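Extracellular solute-binding protein, family 1 (Bifidobacterium longum subsp. infantis ATCC 15697, PDB 3OMB) binds a magnesium ion and probably captures a solute outside the cell for delivery to a membrane transporter of the ABC type. Local coordinates at residues V466-M471 / K524-W529; Y103-A108 / I149-D154. All coordinates share one frame; numbering follows the deposited sequence.

Interaction 1. Residues V466-M471 / K524-W529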
# COMPACT_ATOMS: atom_id res chain seq x y z
N VAL A 466 1.00 -10.91 -8.82
CA VAL A 466 0.62 -10.68 -10.20
C VAL A 466 0.60 -9.17 -10.42
O VAL A 466 -0.39 -8.49 -10.07
CB VAL A 466 -0.77 -11.27 -10.55
CG1 VAL A 466 -1.08 -11.05 -12.01
CG2 VAL A 466 -0.86 -12.75 -10.17
N ASN A 467 1.69 -8.64 -10.96
CA ASN A 467 1.85 -7.20 -11.10
C ASN A 467 2.73 -6.88 -12.32
O ASN A 467 3.31 -7.77 -12.93
CB ASN A 467 2.42 -6.61 -9.80
CG ASN A 467 3.78 -7.16 -9.48
OD1 ASN A 467 4.72 -6.91 -10.20
ND2 ASN A 467 3.87 -7.97 -8.43
N MSE A 468 2.80 -5.60 -12.67
CA MSE A 468 3.35 -5.25 -13.98
C MSE A 468 4.85 -5.48 -13.99
O MSE A 468 5.46 -5.71 -15.05
CB MSE A 468 3.00 -3.82 -14.33
CG MSE A 468 1.49 -3.67 -14.52
SE MSE A 468 1.04 -1.97 -15.31
CE MSE A 468 2.49 -1.90 -16.59
N ASP A 469 5.40 -5.51 -12.79
CA ASP A 469 6.80 -5.72 -12.56
C ASP A 469 7.23 -7.19 -12.72
O ASP A 469 8.41 -7.47 -12.90
CB ASP A 469 7.11 -5.23 -11.15
CG ASP A 469 8.55 -4.97 -10.93
OD1 ASP A 469 9.02 -5.36 -9.84
OD2 ASP A 469 9.20 -4.37 -11.83
N ASN A 470 6.25 -8.10 -12.69
CA ASN A 470 6.45 -9.54 -12.90
C ASN A 470 5.99 -10.08 -14.27
O ASN A 470 5.68 -11.28 -14.41
CB ASN A 470 5.74 -10.31 -11.79
CG ASN A 470 6.68 -11.27 -11.04
OD1 ASN A 470 7.85 -11.41 -11.40
ND2 ASN A 470 6.16 -11.92 -9.99
N MSE A 471 5.92 -9.20 -15.27
CA MSE A 471 5.48 -9.52 -16.63
C MSE A 471 6.63 -9.33 -17.61
O MSE A 471 7.62 -8.69 -17.27
CB MSE A 471 4.44 -8.50 -17.07
CG MSE A 471 3.15 -8.61 -16.42
SE MSE A 471 1.96 -7.25 -17.10
CE MSE A 471 0.54 -7.83 -15.93
N LYS A 524 -7.61 -8.91 -20.82
CA LYS A 524 -7.09 -10.17 -21.34
C LYS A 524 -5.63 -10.41 -20.94
O LYS A 524 -5.24 -11.52 -20.56
CB LYS A 524 -7.26 -10.23 -22.86
CG LYS A 524 -6.69 -11.54 -23.47
CD LYS A 524 -7.34 -11.85 -24.80
CE LYS A 524 -7.00 -10.81 -25.85
NZ LYS A 524 -7.50 -11.27 -27.20
N ILE A 525 -4.83 -9.35 -20.99
CA ILE A 525 -3.45 -9.46 -20.55
C ILE A 525 -3.32 -9.79 -19.05
O ILE A 525 -2.59 -10.71 -18.67
CB ILE A 525 -2.64 -8.19 -20.95
CG1 ILE A 525 -2.45 -8.17 -22.47
CG2 ILE A 525 -1.33 -8.16 -20.19
CD1 ILE A 525 -2.01 -6.79 -23.07
N TRP A 526 -4.06 -9.08 -18.20
CA TRP A 526 -4.11 -9.44 -16.78
C TRP A 526 -4.61 -10.87 -16.55
O TRP A 526 -4.06 -11.58 -15.70
CB TRP A 526 -4.95 -8.46 -16.00
CG TRP A 526 -4.26 -7.17 -15.75
CD1 TRP A 526 -4.58 -5.94 -16.27
CD2 TRP A 526 -3.14 -6.95 -14.89
NE1 TRP A 526 -3.73 -4.98 -15.80
CE2 TRP A 526 -2.84 -5.57 -14.95
CE3 TRP A 526 -2.36 -7.79 -14.08
CZ2 TRP A 526 -1.78 -5.01 -14.22
CZ3 TRP A 526 -1.33 -7.23 -13.34
CH2 TRP A 526 -1.04 -5.85 -13.43
N GLN A 527 -5.63 -11.29 -17.28
CA GLN A 527 -6.10 -12.69 -17.19
C GLN A 527 -4.97 -13.68 -17.46
O GLN A 527 -4.86 -14.71 -16.78
CB GLN A 527 -7.26 -12.98 -18.14
CG GLN A 527 -7.85 -14.45 -18.04
CD GLN A 527 -8.78 -14.63 -16.81
OE1 GLN A 527 -9.82 -13.97 -16.72
NE2 GLN A 527 -8.42 -15.54 -15.88
N LYS A 528 -4.13 -13.37 -18.45
CA LYS A 528 -3.08 -14.29 -18.86
C LYS A 528 -2.05 -14.40 -17.75
O LYS A 528 -1.66 -15.49 -17.39
CB LYS A 528 -2.40 -13.81 -20.15
CG LYS A 528 -1.15 -14.64 -20.52
CD LYS A 528 -0.46 -14.18 -21.78
CE LYS A 528 0.25 -12.84 -21.58
NZ LYS A 528 1.05 -12.46 -22.83
N TRP A 529 -1.62 -13.26 -17.20
CA TRP A 529 -0.64 -13.29 -16.12
C TRP A 529 -1.20 -13.90 -14.83
O TRP A 529 -0.50 -14.66 -14.14
CB TRP A 529 0.01 -11.93 -15.91
CG TRP A 529 0.88 -11.64 -17.08
CD1 TRP A 529 0.60 -10.82 -18.14
CD2 TRP A 529 2.15 -12.24 -17.35
NE1 TRP A 529 1.63 -10.85 -19.05
CE2 TRP A 529 2.59 -11.72 -18.60
CE3 TRP A 529 2.97 -13.14 -16.66
CZ2 TRP A 529 3.82 -12.07 -19.17
CZ3 TRP A 529 4.18 -13.51 -17.24
CH2 TRP A 529 4.60 -12.97 -18.48
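M471, modelled as selenomethionine, runs between the indoles of W526 and W529, its CG over one face of W529 and its CE over W526, a compact example of a flexible side chain joining two aromatic surfaces. CG lies 3.6 Å from the centroid of the five-membered ring of W529 and only 2° off the normal. Beyond CG the chain is fully extended (chi2 -180°, chi3 -179°), which carries CE across to W526. There CE sits over the face of the six-membered ring, 3.5 Å from its centroid, and approaches CZ3 of W526 to 3.3 Å, the closest approach of the two segments; the same methyl also touches CD1 of W529. The selenium makes Met-aromatic contacts with both tryptophans, obliquely to W529 and from farther above W526. V466 packs beside this tight centre, its CG1 standing 4.1 Å from CB of W529 and the same distance from CZ3 of W526.

The partly exposed side, at N467 and M468, is thinner. CA of N467 meets the edge of the W526 ring near its plane, 3.9 Å from CZ3, while CG of M468 approaches CH2 of W526 to 3.5 Å and buries little surface. No hydrogen bond crosses between the segments. The indole NE1 of W529 instead donates to D475, which also forms a salt bridge with K528. D475 belongs to helix 473-486, whose L479 touches both M471 and W526; the loop 466-471 is thus packed against helix 519-534, with F248 and V255 of strands 248-251 and 254-257 also meeting W526.

Interaction 2. Residues Y103-A108 / I149-D154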
# COMPACT_ATOMS: atom_id res chain seq x y z
N TYR A 103 14.93 -0.59 -8.09
CA TYR A 103 14.47 -1.14 -9.36
C TYR A 103 13.50 -2.27 -9.18
O TYR A 103 13.47 -2.92 -8.15
CB TYR A 103 15.68 -1.69 -10.12
CG TYR A 103 16.76 -0.67 -10.28
CD1 TYR A 103 16.63 0.36 -11.21
CD2 TYR A 103 17.90 -0.70 -9.48
CE1 TYR A 103 17.60 1.33 -11.33
CE2 TYR A 103 18.90 0.26 -9.61
CZ TYR A 103 18.75 1.27 -10.54
OH TYR A 103 19.72 2.22 -10.68
N GLY A 104 12.69 -2.52 -10.20
CA GLY A 104 11.86 -3.72 -10.23
C GLY A 104 12.45 -4.68 -11.24
O GLY A 104 13.27 -4.29 -12.06
N ALA A 105 11.98 -5.92 -11.19
CA ALA A 105 12.50 -7.01 -12.04
C ALA A 105 12.34 -6.81 -13.55
O ALA A 105 13.18 -7.29 -14.31
CB ALA A 105 11.88 -8.33 -11.62
N VAL A 106 11.28 -6.14 -13.98
CA VAL A 106 11.06 -5.91 -15.40
C VAL A 106 12.23 -5.13 -16.03
O VAL A 106 12.50 -5.27 -17.22
CB VAL A 106 9.72 -5.16 -15.67
CG1 VAL A 106 9.84 -3.68 -15.25
CG2 VAL A 106 9.29 -5.30 -17.14
N GLU A 107 12.91 -4.34 -15.21
CA GLU A 107 14.07 -3.57 -15.67
C GLU A 107 15.28 -4.42 -16.03
O GLU A 107 16.06 -4.06 -16.91
CB GLU A 107 14.43 -2.50 -14.67
CG GLU A 107 13.67 -1.22 -15.00
CD GLU A 107 12.92 -0.66 -13.83
OE1 GLU A 107 13.10 -1.14 -12.68
OE2 GLU A 107 12.12 0.27 -14.07
N ALA A 108 15.40 -5.57 -15.37
CA ALA A 108 16.39 -6.56 -15.75
C ALA A 108 16.15 -7.11 -17.16
O ALA A 108 17.11 -7.55 -17.83
CB ALA A 108 16.43 -7.67 -14.75
N ILE A 149 15.13 -14.58 -10.45
CA ILE A 149 14.91 -13.68 -9.31
C ILE A 149 15.78 -12.46 -9.49
O ILE A 149 17.00 -12.52 -9.27
CB ILE A 149 15.23 -14.36 -7.98
CG1 ILE A 149 14.36 -15.59 -7.76
CG2 ILE A 149 15.08 -13.35 -6.81
CD1 ILE A 149 14.78 -16.41 -6.49
N TYR A 150 15.18 -11.37 -9.94
CA TYR A 150 15.93 -10.16 -10.20
C TYR A 150 15.75 -9.15 -9.08
O TYR A 150 16.61 -8.29 -8.87
CB TYR A 150 15.53 -9.57 -11.54
CG TYR A 150 16.14 -10.29 -12.71
CD1 TYR A 150 17.53 -10.49 -12.78
CD2 TYR A 150 15.35 -10.76 -13.76
CE1 TYR A 150 18.10 -11.13 -13.85
CE2 TYR A 150 15.93 -11.40 -14.86
CZ TYR A 150 17.30 -11.59 -14.88
OH TYR A 150 17.89 -12.24 -15.93
N ALA A 151 14.64 -9.25 -8.36
CA ALA A 151 14.31 -8.28 -7.34
C ALA A 151 13.60 -9.00 -6.22
O ALA A 151 12.51 -9.49 -6.40
CB ALA A 151 13.40 -7.16 -7.92
N ILE A 152 14.24 -9.05 -5.05
CA ILE A 152 13.67 -9.75 -3.91
C ILE A 152 12.73 -8.84 -3.14
O ILE A 152 13.03 -7.65 -2.93
CB ILE A 152 14.78 -10.31 -3.00
CG1 ILE A 152 15.80 -11.04 -3.90
CG2 ILE A 152 14.19 -11.22 -1.91
CD1 ILE A 152 16.79 -11.96 -3.19
N ALA A 153 11.59 -9.40 -2.74
CA ALA A 153 10.61 -8.68 -1.95
C ALA A 153 11.10 -8.46 -0.52
O ALA A 153 12.13 -9.00 -0.10
CB ALA A 153 9.26 -9.45 -1.94
N ASP A 154 10.35 -7.66 0.22
CA ASP A 154 10.62 -7.48 1.65
C ASP A 154 9.32 -7.61 2.45
O ASP A 154 8.23 -7.59 1.89
CB ASP A 154 11.28 -6.13 1.87
CG ASP A 154 10.62 -5.03 1.08
OD1 ASP A 154 9.50 -4.62 1.47
OD2 ASP A 154 11.22 -4.59 0.06
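A105 and Y150 bring the two backbones to 5.0 Å between their CA atoms, where the loop leading into helix 106-110 passes the chain entering strand 152-155. The fold is consistent with a type 2 periplasmic binding protein, and helix 106-110 follows strand 98-100 of a sheet with the strand order 2-1-3 expected of that class. Y150 turns toward the helical region of backbone angles between the extended I149 and A151, a local kink that presents two successive side chains, Y150 and A151, to the same loop. No hydrogen bond joins the segments, so apolar groups carry the contact.

Its main feature is a CH-pi interaction. CB of A108 stands over one face of the Y150 ring, 3.4 Å from the centroid and 16° off the normal, shifted toward CG, which it approaches to 3.3 Å. The ring is placed there by a first torsion that sets CG opposite the carbonyl carbon and beside the backbone N (chi1 -78°). Y109, the next residue of the helix, meets the same tyrosine edge-to-face. With an alanine here instead of the tyrosine, the A108 methyl is likely to lose its aromatic platform and Y109 its ring partner, opening a gap beside the helix.

At the base of the tyrosine, CB of A105 lies 3.9 Å from CB of Y150 and 4.2 Å from CB of A151, small groups that permit the close backbone approach. The loop is braced from within: E107 N donates to G104 O, and the E107 side chain reaches back so that its OE1 accepts from the backbone N of G104 at 2.9 Å, with an N-H...O angle of 157°.

In the fold
Interaction 2 closes before interaction 1 opens, yet the two lie side by side, their centres about 15 Å apart on the same side of the chain's centre. The bridge is D469 of the loop 466-471: its OD1 is 3.3 Å from A105 N, a probable though weak hydrogen bond, and its OD2 packs on CA of G104. M471 O also rests against the V106 side chain. Interaction 1 belongs to the helix-rich C-terminal part, interaction 2 to the region around the sheet with strands 41-48 and 98-100. Together they show how C-terminal helices are tied to a part of the fold built from N-terminal sequence, well away from the magnesium site.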